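PDB 3UP8: putative 2,5-diketo-D-gluconic acid reductase B from Sinorhizobium meliloti, which probably reduces methylglyoxal to hydroxyacetone with NADPH, as a TIM-barrel member of the aldo/keto reductase family. Local coordinates for residues T66-G71 and T94-D99; Q164-A169 and L193-R198; A235-V240 and F266-E271. One frame throughout, in Å; residues are numbered along the deposited sequence.

How the interactions relate
All three contacts belong to one closed barrel of eight parallel strands with helices around it, and follow one another along the chain. Interaction 1 joins the loop after strand 63-65 to strand 91-96 and the loop that follows. It holds Tyr70, the predicted proton donor, and Lys95, predicted to lower that tyrosine's pKa. Interaction 2 pairs helices 162-171 and 190-199, about 22 Å away between centres. Interaction 3 sets helix 231-240 against the segment leading into helix 270-277. Its centre lies about 31 Å from that of interaction 1, across the chain's centre, and about 24 Å from that of interaction 2. None touches another. Interactions 2 and 3 belong to the outer layer, away from the active site.

Interaction 1. Residues T66-G71 and T94-D99; sequences TAQIYG and TKVWVD. With ACT (acetate ion), chain C.
Thr94 lies beside Thr66, the two side chains pointing the same way, and its OG1 bonds to Glu73. Lys95 runs past the methyl of Ala67 and bends at the last torsion (chi4 73°), which brings NZ within bonding distance of two oxygens of segment 66-71. Lys95 NZ bonds to Tyr70 OH at 2.8 Å and to Thr66 O at 2.9 Å, the latter from above the carbonyl plane. Asp65 adds a salt bridge to NZ. Tyr70 is the predicted proton donor, and Lys95 is predicted to lower the pKa of that tyrosine, as in other aldo/keto reductases. Tyr70 OH also donates to the acetate O at 2.6 Å, and His128 holds the same acetate. The backbone of Lys95 accepts a nearly straight bond from Gln68 N to its O, 3.1 Å long. Trp97 N then donates to Gln68 OE1 at 2.9 Å; Asn100 also bonds this oxygen. Ile69 lies over one face of the indole, with Ile69 CD1 3.6 Å from the centroid of the five-membered ring of Trp97. Val98 CG2 covers the opposite face. Strand 122-127 flanks Thr94 to Val96 in the barrel, while helices 73-83 and 103-117 pack outside against Thr66 and Val96.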
loop_
_atom_site.group_PDB
_atom_site.type_symbol
_atom_site.label_atom_id
_atom_site.label_comp_id
_atom_site.label_asym_id
_atom_site.label_seq_id
_atom_site.Cartn_x
_atom_site.Cartn_y
_atom_site.Cartn_z
ATOM N N THR A 66 1.633 0.511 -7.768
ATOM C CA THR A 66 2.847 0.156 -8.511
ATOM C C THR A 66 4.021 1.061 -8.072
ATOM O O THR A 66 3.898 1.792 -7.079
ATOM C CB THR A 66 2.572 0.172 -10.049
ATOM O OG1 THR A 66 3.694 -0.359 -10.769
ATOM C CG2 THR A 66 2.236 1.593 -10.539
ATOM N N ALA A 67 5.159 0.969 -8.762
ATOM C CA ALA A 67 6.372 1.710 -8.400
ATOM C C ALA A 67 7.276 1.779 -9.611
ATOM O O ALA A 67 7.244 0.893 -10.451
ATOM C CB ALA A 67 7.108 1.023 -7.257
ATOM N N GLN A 68 8.094 2.816 -9.690
ATOM C CA GLN A 68 9.085 2.914 -10.759
ATOM C C GLN A 68 9.983 1.676 -10.803
ATOM O O GLN A 68 10.196 1.103 -11.876
ATOM C CB GLN A 68 9.922 4.182 -10.595
ATOM C CG GLN A 68 9.147 5.434 -10.934
ATOM C CD GLN A 68 9.853 6.730 -10.533
ATOM O OE1 GLN A 68 10.930 6.724 -9.934
ATOM N NE2 GLN A 68 9.244 7.845 -10.896
ATOM N N ILE A 69 10.448 1.233 -9.635
ATOM C CA ILE A 69 11.418 0.126 -9.550
ATOM C C ILE A 69 10.850 -1.242 -9.890
ATOM O O ILE A 69 11.616 -2.135 -10.252
ATOM C CB ILE A 69 12.137 0.056 -8.174
ATOM C CG1 ILE A 69 13.413 -0.797 -8.256
ATOM C CG2 ILE A 69 11.206 -0.487 -7.082
ATOM C CD1 ILE A 69 14.478 -0.259 -9.212
ATOM N N TYR A 70 9.533 -1.431 -9.762
ATOM C CA TYR A 70 8.942 -2.744 -10.092
ATOM C C TYR A 70 9.063 -3.060 -11.569
ATOM O O TYR A 70 9.044 -4.216 -11.939
ATOM C CB TYR A 70 7.454 -2.872 -9.719
ATOM C CG TYR A 70 7.083 -2.542 -8.305
ATOM C CD1 TYR A 70 8.012 -2.615 -7.261
ATOM C CD2 TYR A 70 5.772 -2.188 -8.002
ATOM C CE1 TYR A 70 7.636 -2.306 -5.949
ATOM C CE2 TYR A 70 5.394 -1.876 -6.704
ATOM C CZ TYR A 70 6.326 -1.923 -5.689
ATOM O OH TYR A 70 5.904 -1.602 -4.408
ATOM N N GLY A 71 9.173 -2.040 -12.414
ATOM C CA GLY A 71 9.317 -2.263 -13.851
ATOM C C GLY A 71 8.042 -2.706 -14.557
ATOM O O GLY A 71 8.091 -3.205 -15.672
ATOM N N THR A 94 1.856 5.362 -7.613
ATOM C CA THR A 94 3.223 4.918 -7.925
ATOM C C THR A 94 4.223 5.494 -6.922
ATOM O O THR A 94 3.842 6.234 -6.004
ATOM C CB THR A 94 3.626 5.117 -9.430
ATOM O OG1 THR A 94 4.804 4.346 -9.714
ATOM C CG2 THR A 94 3.846 6.605 -9.784
ATOM N N LYS A 95 5.488 5.115 -7.070
ATOM C CA LYS A 95 6.520 5.464 -6.099
ATOM C C LYS A 95 7.780 5.903 -6.827
ATOM O O LYS A 95 8.204 5.273 -7.799
ATOM C CB LYS A 95 6.849 4.254 -5.210
ATOM C CG LYS A 95 5.619 3.559 -4.611
ATOM C CD LYS A 95 6.002 2.412 -3.680
ATOM C CE LYS A 95 4.790 1.570 -3.282
ATOM N NZ LYS A 95 4.265 0.691 -4.395
ATOM N N VAL A 96 8.378 6.986 -6.344
ATOM C CA VAL A 96 9.672 7.448 -6.859
ATOM C C VAL A 96 10.821 6.617 -6.285
ATOM O O VAL A 96 10.979 6.519 -5.070
ATOM C CB VAL A 96 9.885 8.939 -6.541
ATOM C CG1 VAL A 96 11.202 9.433 -7.112
ATOM C CG2 VAL A 96 8.718 9.739 -7.064
ATOM N N TRP A 97 11.599 6.013 -7.179
ATOM C CA TRP A 97 12.750 5.202 -6.811
ATOM C C TRP A 97 13.875 6.113 -6.338
ATOM O O TRP A 97 14.029 7.243 -6.818
ATOM C CB TRP A 97 13.229 4.355 -7.998
ATOM C CG TRP A 97 14.388 3.435 -7.645
ATOM C CD1 TRP A 97 15.613 3.387 -8.251
ATOM C CD2 TRP A 97 14.419 2.464 -6.595
ATOM N NE1 TRP A 97 16.401 2.436 -7.648
ATOM C CE2 TRP A 97 15.695 1.859 -6.624
ATOM C CE3 TRP A 97 13.487 2.042 -5.629
ATOM C CZ2 TRP A 97 16.067 0.851 -5.728
ATOM C CZ3 TRP A 97 13.858 1.031 -4.734
ATOM C CH2 TRP A 97 15.137 0.451 -4.793
ATOM N N VAL A 98 14.654 5.615 -5.385
ATOM C CA VAL A 98 15.675 6.424 -4.718
ATOM C C VAL A 98 16.729 6.996 -5.689
ATOM O O VAL A 98 17.322 8.016 -5.393
ATOM C CB VAL A 98 16.372 5.647 -3.568
ATOM C CG1 VAL A 98 15.340 5.154 -2.520
ATOM C CG2 VAL A 98 17.194 4.471 -4.094
ATOM N N ASP A 99 16.962 6.349 -6.838
ATOM C CA ASP A 99 17.945 6.870 -7.814
ATOM C C ASP A 99 17.450 8.173 -8.441
ATOM O O ASP A 99 18.213 8.917 -9.062
ATOM C CB ASP A 99 18.211 5.848 -8.933
ATOM C CG ASP A 99 19.003 4.628 -8.455
ATOM O OD1 ASP A 99 19.586 4.649 -7.344
ATOM O OD2 ASP A 99 19.046 3.641 -9.217
HETATM C C ACT C . 8.011 -2.765 -1.949
HETATM O O ACT C . 6.785 -2.636 -2.154
HETATM O OXT ACT C . 8.748 -2.277 -2.814
HETATM C CH3 ACT C . 8.581 -3.452 -0.748
HETATM O O HOH W 1 10.239 2.769 -7.252
#

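Interaction 2. Residues Q164-A169 and L193-R198; sequences QMEEAA and LQTARR
Met165, present as selenomethionine, lays its terminal methyl over the turn of helix 190-199 that carries Thr195 and Ala196. Met165 CE reaches 3.4 Å from Ala196 N and 3.8 Å from Ala196 CB. Met165 CE also lies 3.8 Å from Thr195 CG2. The chain leaves CB with CG beside the backbone N, stays extended at the next bond, and bends at the selenium (chi3 67°). That bend turns the methyl onto the neighbouring backbone. Thr195 meets it obliquely with its methyl branch, which stands anti to its own backbone N. The hydroxyl branch turns back to its own helix, where OG1 makes a weak bond to Lys191 O.

Glu166 closes the outer side. Its side chain crosses Thr195 at about a right angle and puts Glu166 OE2 3.9 Å from Thr195 CG2. Glu166 OE2 also forms a salt bridge with Arg198 NH2 at 3.1 Å. The carboxylate approaches the edge of the guanidinium, but the two planes stand 68° apart. Glu166 OE1 stays farther off, 4.2 Å from Arg198 NH2, so the salt bridge runs through one oxygen and one nitrogen.

The axes of segments 164-169 and 193-198 run nearly parallel, 17° apart, and come within 10.4 Å. The helices are successive outer helices of the barrel, linked through strand 176-182. Ile157 of strand 152-158 touches Met165 from the barrel, and Val192 and Leu199 extend its apolar surroundings.

The contact thus grades from buried and apolar at Met165 and Ala196 to charged at Glu166 and the exposed Arg198. The inner part rests on shape and burial. The outer salt bridge is likely to be weakened by solvent.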
loop_
_atom_site.group_PDB
_atom_site.type_symbol
_atom_site.label_atom_id
_atom_site.label_comp_id
_atom_site.label_asym_id
_atom_site.label_seq_id
_atom_site.Cartn_x
_atom_site.Cartn_y
_atom_site.Cartn_z
ATOM N N GLN A 164 10.983 9.858 10.926
ATOM C CA GLN A 164 10.923 10.361 9.553
ATOM C C GLN A 164 9.510 10.758 9.133
ATOM O O GLN A 164 9.331 11.646 8.289
ATOM C CB GLN A 164 11.517 9.328 8.603
ATOM C CG GLN A 164 12.991 9.032 8.909
ATOM C CD GLN A 164 13.481 7.747 8.279
ATOM O OE1 GLN A 164 12.714 6.803 8.041
ATOM N NE2 GLN A 164 14.769 7.700 7.998
HETATM N N MSE A 165 8.517 10.087 9.711
HETATM C CA MSE A 165 7.126 10.418 9.475
HETATM C C MSE A 165 6.871 11.823 10.007
HETATM O O MSE A 165 6.285 12.659 9.316
HETATM C CB MSE A 165 6.194 9.413 10.171
HETATM C CG MSE A 165 6.214 8.007 9.539
HETATM SE SE MSE A 165 5.368 6.684 10.723
HETATM C CE MSE A 165 3.576 7.352 10.619
ATOM N N GLU A 166 7.341 12.079 11.231
ATOM C CA GLU A 166 7.165 13.385 11.862
ATOM C C GLU A 166 7.881 14.442 11.036
ATOM O O GLU A 166 7.325 15.516 10.798
ATOM C CB GLU A 166 7.651 13.366 13.320
ATOM C CG GLU A 166 6.693 12.606 14.256
ATOM C CD GLU A 166 7.345 12.094 15.553
ATOM O OE1 GLU A 166 8.441 12.582 15.943
ATOM O OE2 GLU A 166 6.745 11.189 16.188
ATOM N N GLU A 167 9.095 14.122 10.579
ATOM C CA GLU A 167 9.875 15.046 9.755
ATOM C C GLU A 167 9.169 15.335 8.426
ATOM O O GLU A 167 9.047 16.484 8.034
ATOM C CB GLU A 167 11.313 14.539 9.513
ATOM C CG GLU A 167 12.113 15.415 8.530
ATOM C CD GLU A 167 13.531 14.923 8.254
ATOM O OE1 GLU A 167 13.747 13.701 8.094
ATOM O OE2 GLU A 167 14.436 15.779 8.170
ATOM N N ALA A 168 8.696 14.290 7.750
ATOM C CA ALA A 168 7.956 14.486 6.490
ATOM C C ALA A 168 6.714 15.366 6.647
ATOM O O ALA A 168 6.511 16.298 5.870
ATOM C CB ALA A 168 7.618 13.137 5.836
ATOM N N ALA A 169 5.903 15.099 7.669
ATOM C CA ALA A 169 4.718 15.912 7.952
ATOM C C ALA A 169 5.081 17.378 8.226
ATOM O O ALA A 169 4.401 18.297 7.759
ATOM C CB ALA A 169 3.922 15.307 9.143
ATOM N N LEU A 193 1.795 2.876 13.834
ATOM C CA LEU A 193 0.353 3.148 13.818
ATOM C C LEU A 193 -0.028 4.331 14.688
ATOM O O LEU A 193 -0.867 5.157 14.302
ATOM C CB LEU A 193 -0.440 1.927 14.287
ATOM C CG LEU A 193 -1.008 0.976 13.249
ATOM C CD1 LEU A 193 -1.532 -0.277 13.971
ATOM C CD2 LEU A 193 -2.102 1.650 12.413
ATOM N N GLN A 194 0.571 4.397 15.873
ATOM C CA GLN A 194 0.257 5.456 16.827
ATOM C C GLN A 194 0.694 6.809 16.274
ATOM O O GLN A 194 -0.038 7.787 16.385
ATOM C CB GLN A 194 0.877 5.164 18.207
ATOM C CG GLN A 194 0.307 3.853 18.831
ATOM C CD GLN A 194 0.796 3.549 20.253
ATOM O OE1 GLN A 194 1.961 3.781 20.592
ATOM N NE2 GLN A 194 -0.093 2.991 21.077
ATOM N N THR A 195 1.873 6.851 15.663
ATOM C CA THR A 195 2.357 8.083 15.028
ATOM C C THR A 195 1.473 8.448 13.839
ATOM O O THR A 195 1.088 9.600 13.687
ATOM C CB THR A 195 3.836 7.960 14.612
ATOM O OG1 THR A 195 4.635 7.775 15.779
ATOM C CG2 THR A 195 4.328 9.200 13.881
ATOM N N ALA A 196 1.132 7.464 13.006
ATOM C CA ALA A 196 0.234 7.720 11.871
ATOM C C ALA A 196 -1.045 8.413 12.316
ATOM O O ALA A 196 -1.422 9.449 11.773
ATOM C CB ALA A 196 -0.083 6.427 11.129
ATOM N N ARG A 197 -1.710 7.839 13.313
ATOM C CA ARG A 197 -2.969 8.369 13.822
ATOM C C ARG A 197 -2.852 9.785 14.418
ATOM O O ARG A 197 -3.727 10.628 14.201
ATOM C CB ARG A 197 -3.592 7.384 14.821
ATOM C CG ARG A 197 -4.184 6.152 14.136
ATOM C CD ARG A 197 -4.480 5.041 15.125
ATOM N NE ARG A 197 -5.009 3.845 14.462
ATOM C CZ ARG A 197 -4.831 2.608 14.920
ATOM N NH1 ARG A 197 -4.131 2.417 16.029
ATOM N NH2 ARG A 197 -5.332 1.562 14.270
ATOM N N ARG A 198 -1.769 10.051 15.138
ATOM C CA ARG A 198 -1.494 11.411 15.619
ATOM C C ARG A 198 -1.307 12.407 14.466
ATOM O O ARG A 198 -1.810 13.534 14.523
ATOM C CB ARG A 198 -0.277 11.426 16.541
ATOM C CG ARG A 198 -0.022 12.788 17.207
ATOM C CD ARG A 198 1.178 12.787 18.157
ATOM N NE ARG A 198 2.446 12.491 17.479
ATOM C CZ ARG A 198 3.144 13.369 16.758
ATOM N NH1 ARG A 198 2.710 14.620 16.592
ATOM N NH2 ARG A 198 4.278 12.990 16.192
#

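Interaction 3. Residues A235-V240 and F266-E271; sequences ALRWLV and FALTRE
Helix 231-240, an outer helix of the barrel, meets the extended run that leads into helix 270-277 through Arg237. The aliphatic part of Arg237 lies over one face of the Phe266 ring. Arg237 CB is 3.4 Å from Phe266 CZ, and Arg237 CG makes a CH-pi contact 4.1 Å from the centroid of the Phe266 ring. A turn at chi2 (71°) carries the chain past the ring toward the Phe266 carbonyl. The guanidinium then lies with a face toward Phe266 O, which is 3.2 Å from Arg237 CZ. The oxygen sits over that face, at a poor angle for a hydrogen bond; NE bonds Gln241 OE1 and NH1 bonds Ile263 O. Leu268 sits alongside, with Leu268 CG 4.0 Å from Arg237 CG. Leu268 CD1 reaches 3.9 Å from Trp238 CB. Replacing Arg237 by an alanine would keep CB but would probably lose the methylene cover from CG onward over Phe266, and leave Gln241 OE1 and Ile263 O without this donor. The arginine thus works in two ways: its methylenes pack on an aromatic face, while its charged end spends its hydrogen bonds outside this pairing.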
loop_
_atom_site.group_PDB
_atom_site.type_symbol
_atom_site.label_atom_id
_atom_site.label_comp_id
_atom_site.label_asym_id
_atom_site.label_seq_id
_atom_site.Cartn_x
_atom_site.Cartn_y
_atom_site.Cartn_z
ATOM N N ALA A 235 -5.847 -12.992 7.737
ATOM C CA ALA A 235 -4.760 -12.016 7.884
ATOM C C ALA A 235 -5.139 -10.684 7.229
ATOM O O ALA A 235 -4.935 -9.625 7.815
ATOM C CB ALA A 235 -3.464 -12.561 7.307
ATOM N N LEU A 236 -5.686 -10.754 6.020
ATOM C CA LEU A 236 -6.205 -9.576 5.311
ATOM C C LEU A 236 -7.290 -8.864 6.104
ATOM O O LEU A 236 -7.300 -7.641 6.197
ATOM C CB LEU A 236 -6.764 -9.971 3.948
ATOM C CG LEU A 236 -5.779 -10.419 2.867
ATOM C CD1 LEU A 236 -6.528 -11.087 1.714
ATOM C CD2 LEU A 236 -4.915 -9.273 2.353
ATOM N N ARG A 237 -8.209 -9.633 6.678
ATOM C CA ARG A 237 -9.258 -9.049 7.496
ATOM C C ARG A 237 -8.692 -8.387 8.744
ATOM O O ARG A 237 -9.137 -7.312 9.118
ATOM C CB ARG A 237 -10.336 -10.090 7.849
ATOM C CG ARG A 237 -11.474 -9.561 8.718
ATOM C CD ARG A 237 -12.389 -8.597 7.940
ATOM N NE ARG A 237 -13.014 -7.606 8.815
ATOM C CZ ARG A 237 -13.887 -6.683 8.409
ATOM N NH1 ARG A 237 -14.267 -6.627 7.133
ATOM N NH2 ARG A 237 -14.399 -5.822 9.286
ATOM N N TRP A 238 -7.699 -9.013 9.377
ATOM C CA TRP A 238 -7.109 -8.467 10.597
ATOM C C TRP A 238 -6.500 -7.085 10.327
ATOM O O TRP A 238 -6.556 -6.182 11.177
ATOM C CB TRP A 238 -6.036 -9.415 11.143
ATOM C CG TRP A 238 -5.245 -8.838 12.284
ATOM C CD1 TRP A 238 -5.673 -8.671 13.575
ATOM C CD2 TRP A 238 -3.881 -8.377 12.252
ATOM N NE1 TRP A 238 -4.670 -8.111 14.341
ATOM C CE2 TRP A 238 -3.559 -7.932 13.555
ATOM C CE3 TRP A 238 -2.903 -8.295 11.247
ATOM C CZ2 TRP A 238 -2.290 -7.416 13.888
ATOM C CZ3 TRP A 238 -1.632 -7.772 11.579
ATOM C CH2 TRP A 238 -1.346 -7.343 12.887
ATOM N N LEU A 239 -5.910 -6.935 9.141
ATOM C CA LEU A 239 -5.378 -5.637 8.710
ATOM C C LEU A 239 -6.489 -4.619 8.453
ATOM O O LEU A 239 -6.515 -3.537 9.033
ATOM C CB LEU A 239 -4.509 -5.828 7.456
ATOM C CG LEU A 239 -3.245 -6.670 7.703
ATOM C CD1 LEU A 239 -2.635 -7.135 6.389
ATOM C CD2 LEU A 239 -2.229 -5.875 8.505
ATOM N N VAL A 240 -7.435 -5.008 7.604
ATOM C CA VAL A 240 -8.440 -4.104 7.073
ATOM C C VAL A 240 -9.446 -3.695 8.156
ATOM O O VAL A 240 -10.063 -2.628 8.076
ATOM C CB VAL A 240 -9.062 -4.738 5.801
ATOM C CG1 VAL A 240 -10.466 -5.316 6.048
ATOM C CG2 VAL A 240 -9.013 -3.773 4.651
ATOM N N PHE A 266 -17.151 -10.735 6.524
ATOM C CA PHE A 266 -17.128 -11.158 7.916
ATOM C C PHE A 266 -16.346 -10.182 8.759
ATOM O O PHE A 266 -15.757 -9.235 8.233
ATOM C CB PHE A 266 -16.536 -12.572 8.032
ATOM C CG PHE A 266 -15.042 -12.655 7.745
ATOM C CD1 PHE A 266 -14.149 -13.021 8.753
ATOM C CD2 PHE A 266 -14.540 -12.392 6.471
ATOM C CE1 PHE A 266 -12.775 -13.110 8.499
ATOM C CE2 PHE A 266 -13.170 -12.477 6.206
ATOM C CZ PHE A 266 -12.290 -12.843 7.219
ATOM N N ALA A 267 -16.368 -10.403 10.069
ATOM C CA ALA A 267 -15.568 -9.633 11.003
ATOM C C ALA A 267 -14.925 -10.576 12.017
ATOM O O ALA A 267 -15.471 -11.641 12.314
ATOM C CB ALA A 267 -16.419 -8.591 11.700
ATOM N N LEU A 268 -13.750 -10.200 12.517
ATOM C CA LEU A 268 -13.100 -10.952 13.585
ATOM C C LEU A 268 -13.562 -10.415 14.926
ATOM O O LEU A 268 -13.745 -9.208 15.092
ATOM C CB LEU A 268 -11.569 -10.867 13.492
ATOM C CG LEU A 268 -10.860 -11.356 12.224
ATOM C CD1 LEU A 268 -9.357 -11.134 12.329
ATOM C CD2 LEU A 268 -11.165 -12.808 11.936
ATOM N N THR A 269 -13.757 -11.323 15.879
ATOM C CA THR A 269 -14.115 -10.953 17.246
ATOM C C THR A 269 -12.953 -10.207 17.888
ATOM O O THR A 269 -11.817 -10.300 17.407
ATOM C CB THR A 269 -14.465 -12.205 18.106
ATOM O OG1 THR A 269 -13.259 -12.851 18.527
ATOM C CG2 THR A 269 -15.320 -13.195 17.316
ATOM N N ARG A 270 -13.229 -9.479 18.970
ATOM C CA ARG A 270 -12.186 -8.788 19.729
ATOM C C ARG A 270 -11.056 -9.727 20.131
ATOM O O ARG A 270 -9.876 -9.363 20.061
ATOM C CB ARG A 270 -12.756 -8.151 20.995
ATOM C CG ARG A 270 -13.014 -6.658 20.879
ATOM C CD ARG A 270 -13.071 -5.992 22.257
ATOM N NE ARG A 270 -14.005 -4.861 22.264
ATOM C CZ ARG A 270 -15.284 -4.937 22.638
ATOM N NH1 ARG A 270 -15.804 -6.089 23.059
ATOM N NH2 ARG A 270 -16.050 -3.851 22.602
ATOM N N GLU A 271 -11.440 -10.929 20.561
ATOM C CA GLU A 271 -10.506 -11.933 21.057
ATOM C C GLU A 271 -9.664 -12.464 19.905
ATOM O O GLU A 271 -8.466 -12.697 20.063
ATOM C CB GLU A 271 -11.268 -13.082 21.734
ATOM C CG GLU A 271 -12.269 -12.632 22.800
ATOM C CD GLU A 271 -13.577 -13.428 22.764
ATOM O OE1 GLU A 271 -14.021 -13.821 21.655
ATOM O OE2 GLU A 271 -14.166 -13.651 23.847
#